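Local coordinates for protein Non-reducing end beta-L-arabinofuranosidase (Bacteroides thetaiotaomicron, PDB 5MQO) that probably hydrolyses glycosidic bonds in complex plant pectin as a GH127 glycoside hydrolase, consistent with aceric acidase activity, at residues L476-A488 and G527-C539. Numbering follows the deposited sequence.
Sequences LSPEGIYCNLYGA and GAFSLFFRIPEWC
Strands 480-483 and 529-535 pair in parallel, with Gly-480 beside Ser-530 and Cys-483 beside Phe-533. Five backbone N-H...O=C bonds join them. They run from Ser-530 N to Glu-479 O at 3.1 Å through to Arg-534 N to Cys-483 O at 3.2 Å. Phe-532 N to Ile-481 O and Cys-483 N to Phe-532 O are the shortest, both 2.8 Å.

Tyr-482 and Phe-532 lie side by side and point the same way. Their rings form an offset stack, with centroids 4.0 Å apart and planes at 6°. Both have CG anti to the carbonyl carbon, beside the backbone N, which keeps the rings in step. Tyr-482 OH shares a hydrogen bond with Ser-477 OG at 3.2 Å. A leucine in place of Tyr-482 would probably leave one face of Phe-532 poorly covered and Ser-477 OG without this partner. On the other side of the sheet, Cys-483 SG meets the Phe-533 ring obliquely, a sulfur-aromatic contact.

Beyond the strand pairing, the bonds come from side chains. Tyr-486 OH donates to Arg-534 O at 2.6 Å, on a carbonyl lone pair. Arg-534 NE returns a bond to Asn-484 O at 3.1 Å, in the guanidinium plane; NH1 adds a weak one. The bend at chi3 (72°) turns the guanidinium to this carbonyl. Asn-484 OD1 is taken by Tyr-560, and Ser-530 OG by Glu-562. The buried polar groups named here thus have partners, and Arg-534 ties this sheet to helix 402-416 through its salt bridges to Glu-406 and Glu-409.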
loop_
_atom_site.group_PDB
_atom_site.type_symbol
_atom_site.label_atom_id
_atom_site.label_comp_id
_atom_site.label_asym_id
_atom_site.label_seq_id
_atom_site.Cartn_x
_atom_site.Cartn_y
_atom_site.Cartn_z
ATOM N N LEU A 476 -13.795 7.486 -10.022
ATOM C CA LEU A 476 -14.764 8.047 -10.978
ATOM C C LEU A 476 -14.053 8.792 -12.098
ATOM O O LEU A 476 -12.871 9.140 -11.980
ATOM C CB LEU A 476 -15.703 9.029 -10.278
ATOM C CG LEU A 476 -16.233 8.654 -8.889
ATOM C CD1 LEU A 476 -16.833 9.873 -8.203
ATOM C CD2 LEU A 476 -17.250 7.515 -8.984
ATOM N N SER A 477 -14.806 9.028 -13.171
ATOM C CA SER A 477 -14.438 9.988 -14.220
ATOM C C SER A 477 -15.732 10.433 -14.872
ATOM O O SER A 477 -16.792 9.967 -14.483
ATOM C CB SER A 477 -13.452 9.380 -15.227
ATOM O OG SER A 477 -14.039 8.441 -16.093
ATOM N N PRO A 478 -15.669 11.352 -15.842
ATOM C CA PRO A 478 -16.920 11.725 -16.530
ATOM C C PRO A 478 -17.584 10.583 -17.335
ATOM O O PRO A 478 -18.807 10.581 -17.496
ATOM C CB PRO A 478 -16.487 12.874 -17.458
ATOM C CG PRO A 478 -15.259 13.417 -16.818
ATOM C CD PRO A 478 -14.552 12.218 -16.249
ATOM N N GLU A 479 -16.781 9.630 -17.809
ATOM C CA GLU A 479 -17.263 8.437 -18.506
ATOM C C GLU A 479 -18.066 7.443 -17.658
ATOM O O GLU A 479 -18.833 6.657 -18.217
ATOM C CB GLU A 479 -16.079 7.696 -19.136
ATOM C CG GLU A 479 -15.458 8.379 -20.346
ATOM C CD GLU A 479 -14.442 7.476 -21.050
ATOM O OE1 GLU A 479 -13.253 7.869 -21.101
ATOM O OE2 GLU A 479 -14.821 6.372 -21.548
ATOM N N GLY A 480 -17.879 7.445 -16.337
ATOM C CA GLY A 480 -18.544 6.478 -15.450
ATOM C C GLY A 480 -17.752 6.107 -14.193
ATOM O O GLY A 480 -17.028 6.933 -13.656
ATOM N N ILE A 481 -17.898 4.851 -13.750
ATOM C CA ILE A 481 -17.369 4.328 -12.482
ATOM C C ILE A 481 -16.461 3.097 -12.670
ATOM O O ILE A 481 -16.817 2.141 -13.365
ATOM C CB ILE A 481 -18.539 3.912 -11.579
ATOM C CG1 ILE A 481 -19.420 5.143 -11.328
ATOM C CG2 ILE A 481 -18.053 3.251 -10.278
ATOM C CD1 ILE A 481 -20.693 4.857 -10.575
ATOM N N TYR A 482 -15.317 3.107 -11.983
ATOM C CA TYR A 482 -14.306 2.058 -12.116
ATOM C C TYR A 482 -14.230 1.180 -10.883
ATOM O O TYR A 482 -14.064 1.692 -9.773
ATOM C CB TYR A 482 -12.948 2.702 -12.357
ATOM C CG TYR A 482 -12.884 3.496 -13.637
ATOM C CD1 TYR A 482 -13.481 4.761 -13.727
ATOM C CD2 TYR A 482 -12.230 2.994 -14.763
ATOM C CE1 TYR A 482 -13.417 5.505 -14.898
ATOM C CE2 TYR A 482 -12.169 3.731 -15.945
ATOM C CZ TYR A 482 -12.767 4.978 -16.013
ATOM O OH TYR A 482 -12.710 5.706 -17.169
ATOM N N CYS A 483 -14.347 -0.136 -11.070
ATOM C CA CYS A 483 -14.125 -1.066 -9.962
ATOM C C CYS A 483 -12.639 -1.459 -9.936
ATOM O O CYS A 483 -12.172 -2.226 -10.786
ATOM C CB CYS A 483 -15.024 -2.303 -10.065
ATOM S SG CYS A 483 -16.779 -1.913 -10.281
ATOM N N ASN A 484 -11.928 -0.935 -8.940
ATOM C CA ASN A 484 -10.515 -1.157 -8.784
ATOM C C ASN A 484 -10.136 -2.238 -7.768
ATOM O O ASN A 484 -9.355 -3.121 -8.092
ATOM C CB ASN A 484 -9.865 0.168 -8.433
ATOM C CG ASN A 484 -9.868 1.117 -9.604
ATOM O OD1 ASN A 484 -9.376 0.773 -10.658
ATOM N ND2 ASN A 484 -10.428 2.301 -9.429
ATOM N N LEU A 485 -10.650 -2.177 -6.545
ATOM C CA LEU A 485 -10.358 -3.230 -5.560
ATOM C C LEU A 485 -11.624 -3.919 -5.172
ATOM O O LEU A 485 -12.430 -3.329 -4.464
ATOM C CB LEU A 485 -9.695 -2.709 -4.283
ATOM C CG LEU A 485 -8.337 -1.997 -4.345
ATOM C CD1 LEU A 485 -7.639 -2.134 -2.996
ATOM C CD2 LEU A 485 -7.448 -2.468 -5.490
ATOM N N TYR A 486 -11.747 -5.183 -5.603
ATOM C CA TYR A 486 -12.899 -6.022 -5.320
ATOM C C TYR A 486 -12.977 -6.400 -3.843
ATOM O O TYR A 486 -11.963 -6.631 -3.178
ATOM C CB TYR A 486 -12.918 -7.280 -6.232
ATOM C CG TYR A 486 -12.901 -6.934 -7.719
ATOM C CD1 TYR A 486 -13.932 -6.179 -8.284
ATOM C CD2 TYR A 486 -11.859 -7.331 -8.550
ATOM C CE1 TYR A 486 -13.924 -5.814 -9.620
ATOM C CE2 TYR A 486 -11.846 -6.964 -9.902
ATOM C CZ TYR A 486 -12.881 -6.196 -10.425
ATOM O OH TYR A 486 -12.924 -5.804 -11.738
ATOM N N GLY A 487 -14.207 -6.478 -3.348
ATOM C CA GLY A 487 -14.512 -6.761 -1.941
ATOM C C GLY A 487 -15.957 -6.352 -1.673
ATOM O O GLY A 487 -16.469 -5.395 -2.278
ATOM N N ALA A 488 -16.620 -7.077 -0.777
ATOM C CA ALA A 488 -18.023 -6.841 -0.517
ATOM C C ALA A 488 -18.176 -5.451 0.063
ATOM O O ALA A 488 -17.486 -5.122 1.026
ATOM C CB ALA A 488 -18.551 -7.868 0.452
ATOM N N GLY A 527 -27.579 9.455 -18.358
ATOM C CA GLY A 527 -27.749 8.978 -19.730
ATOM C C GLY A 527 -27.427 7.507 -19.788
ATOM O O GLY A 527 -27.819 6.723 -18.916
ATOM N N ALA A 528 -26.722 7.131 -20.845
ATOM C CA ALA A 528 -25.843 5.967 -20.791
ATOM C C ALA A 528 -24.596 6.436 -20.049
ATOM O O ALA A 528 -24.217 7.605 -20.131
ATOM C CB ALA A 528 -25.476 5.475 -22.183
ATOM N N PHE A 529 -24.005 5.524 -19.289
ATOM C CA PHE A 529 -22.696 5.724 -18.671
ATOM C C PHE A 529 -22.125 4.345 -18.389
ATOM O O PHE A 529 -22.887 3.361 -18.324
ATOM C CB PHE A 529 -22.802 6.565 -17.392
ATOM C CG PHE A 529 -23.580 5.910 -16.289
ATOM C CD1 PHE A 529 -24.960 6.003 -16.246
ATOM C CD2 PHE A 529 -22.938 5.204 -15.294
ATOM C CE1 PHE A 529 -25.688 5.389 -15.228
ATOM C CE2 PHE A 529 -23.654 4.583 -14.275
ATOM C CZ PHE A 529 -25.033 4.680 -14.234
ATOM N N SER A 530 -20.804 4.273 -18.204
ATOM C CA SER A 530 -20.107 2.980 -18.126
ATOM C C SER A 530 -19.890 2.447 -16.704
ATOM O O SER A 530 -19.876 3.196 -15.715
ATOM C CB SER A 530 -18.770 3.065 -18.860
ATOM O OG SER A 530 -18.940 3.120 -20.264
ATOM N N LEU A 531 -19.744 1.135 -16.609
ATOM C CA LEU A 531 -19.185 0.503 -15.415
ATOM C C LEU A 531 -17.962 -0.257 -15.857
ATOM O O LEU A 531 -18.071 -1.210 -16.624
ATOM C CB LEU A 531 -20.173 -0.472 -14.761
ATOM C CG LEU A 531 -21.330 0.132 -13.961
ATOM C CD1 LEU A 531 -22.116 -0.970 -13.252
ATOM C CD2 LEU A 531 -20.867 1.165 -12.947
ATOM N N PHE A 532 -16.801 0.148 -15.365
ATOM C CA PHE A 532 -15.539 -0.466 -15.774
ATOM C C PHE A 532 -15.135 -1.468 -14.717
ATOM O O PHE A 532 -15.230 -1.166 -13.522
ATOM C CB PHE A 532 -14.450 0.573 -15.895
ATOM C CG PHE A 532 -14.735 1.651 -16.885
ATOM C CD1 PHE A 532 -15.529 2.734 -16.549
ATOM C CD2 PHE A 532 -14.139 1.631 -18.143
ATOM C CE1 PHE A 532 -15.768 3.762 -17.452
ATOM C CE2 PHE A 532 -14.360 2.657 -19.055
ATOM C CZ PHE A 532 -15.189 3.724 -18.706
ATOM N N PHE A 533 -14.668 -2.636 -15.147
ATOM C CA PHE A 533 -14.146 -3.675 -14.230
ATOM C C PHE A 533 -12.712 -3.991 -14.548
ATOM O O PHE A 533 -12.383 -4.424 -15.665
ATOM C CB PHE A 533 -14.981 -4.960 -14.324
ATOM C CG PHE A 533 -16.415 -4.746 -13.965
ATOM C CD1 PHE A 533 -17.296 -4.189 -14.896
ATOM C CD2 PHE A 533 -16.858 -5.019 -12.681
ATOM C CE1 PHE A 533 -18.600 -3.934 -14.554
ATOM C CE2 PHE A 533 -18.159 -4.777 -12.339
ATOM C CZ PHE A 533 -19.036 -4.231 -13.272
ATOM N N ARG A 534 -11.837 -3.776 -13.580
ATOM C CA ARG A 534 -10.431 -4.100 -13.792
ATOM C C ARG A 534 -10.310 -5.610 -13.990
ATOM O O ARG A 534 -10.926 -6.378 -13.264
ATOM C CB ARG A 534 -9.571 -3.610 -12.623
ATOM C CG ARG A 534 -8.079 -3.833 -12.812
ATOM C CD ARG A 534 -7.287 -3.139 -11.735
ATOM N NE ARG A 534 -7.458 -3.850 -10.494
ATOM C CZ ARG A 534 -6.777 -4.936 -10.132
ATOM N NH1 ARG A 534 -7.033 -5.512 -8.948
ATOM N NH2 ARG A 534 -5.832 -5.446 -10.929
ATOM N N ILE A 535 -9.579 -6.018 -15.016
ATOM C CA ILE A 535 -9.100 -7.393 -15.137
ATOM C C ILE A 535 -7.672 -7.485 -14.578
ATOM O O ILE A 535 -6.756 -6.944 -15.199
ATOM C CB ILE A 535 -9.070 -7.855 -16.599
ATOM C CG1 ILE A 535 -10.414 -7.560 -17.291
ATOM C CG2 ILE A 535 -8.674 -9.327 -16.653
ATOM C CD1 ILE A 535 -11.640 -7.944 -16.479
ATOM N N PRO A 536 -7.485 -8.158 -13.407
ATOM C CA PRO A 536 -6.137 -8.356 -12.836
ATOM C C PRO A 536 -5.089 -8.950 -13.775
ATOM O O PRO A 536 -5.415 -9.764 -14.632
ATOM C CB PRO A 536 -6.384 -9.297 -11.650
ATOM C CG PRO A 536 -7.744 -8.925 -11.187
ATOM C CD PRO A 536 -8.524 -8.523 -12.422
ATOM N N GLU A 537 -3.846 -8.501 -13.588
ATOM C CA GLU A 537 -2.687 -8.941 -14.356
ATOM C C GLU A 537 -2.540 -10.434 -14.194
ATOM O O GLU A 537 -2.268 -11.133 -15.155
ATOM C CB GLU A 537 -1.410 -8.226 -13.884
ATOM C CG GLU A 537 -0.236 -8.386 -14.851
ATOM C CD GLU A 537 1.083 -7.796 -14.369
ATOM O OE1 GLU A 537 1.191 -7.384 -13.198
ATOM O OE2 GLU A 537 2.035 -7.747 -15.171
ATOM N N TRP A 538 -2.771 -10.925 -12.986
ATOM C CA TRP A 538 -2.790 -12.374 -12.743
ATOM C C TRP A 538 -3.884 -13.202 -13.446
ATOM O O TRP A 538 -3.772 -14.423 -13.467
ATOM C CB TRP A 538 -2.804 -12.680 -11.235
ATOM C CG TRP A 538 -3.889 -12.065 -10.452
ATOM C CD1 TRP A 538 -3.797 -10.949 -9.701
ATOM C CD2 TRP A 538 -5.235 -12.545 -10.297
ATOM N NE1 TRP A 538 -4.994 -10.684 -9.082
ATOM C CE2 TRP A 538 -5.902 -11.641 -9.439
ATOM C CE3 TRP A 538 -5.946 -13.646 -10.800
ATOM C CZ2 TRP A 538 -7.257 -11.798 -9.072
ATOM C CZ3 TRP A 538 -7.301 -13.797 -10.443
ATOM C CH2 TRP A 538 -7.937 -12.876 -9.586
ATOM N N CYS A 539 -4.923 -12.570 -14.000
ATOM C CA CYS A 539 -6.119 -13.288 -14.497
ATOM C C CYS A 539 -6.109 -13.624 -16.000
ATOM O O CYS A 539 -6.223 -12.714 -16.864
ATOM C CB CYS A 539 -7.392 -12.492 -14.195
ATOM S SG CYS A 539 -8.912 -13.320 -14.730
#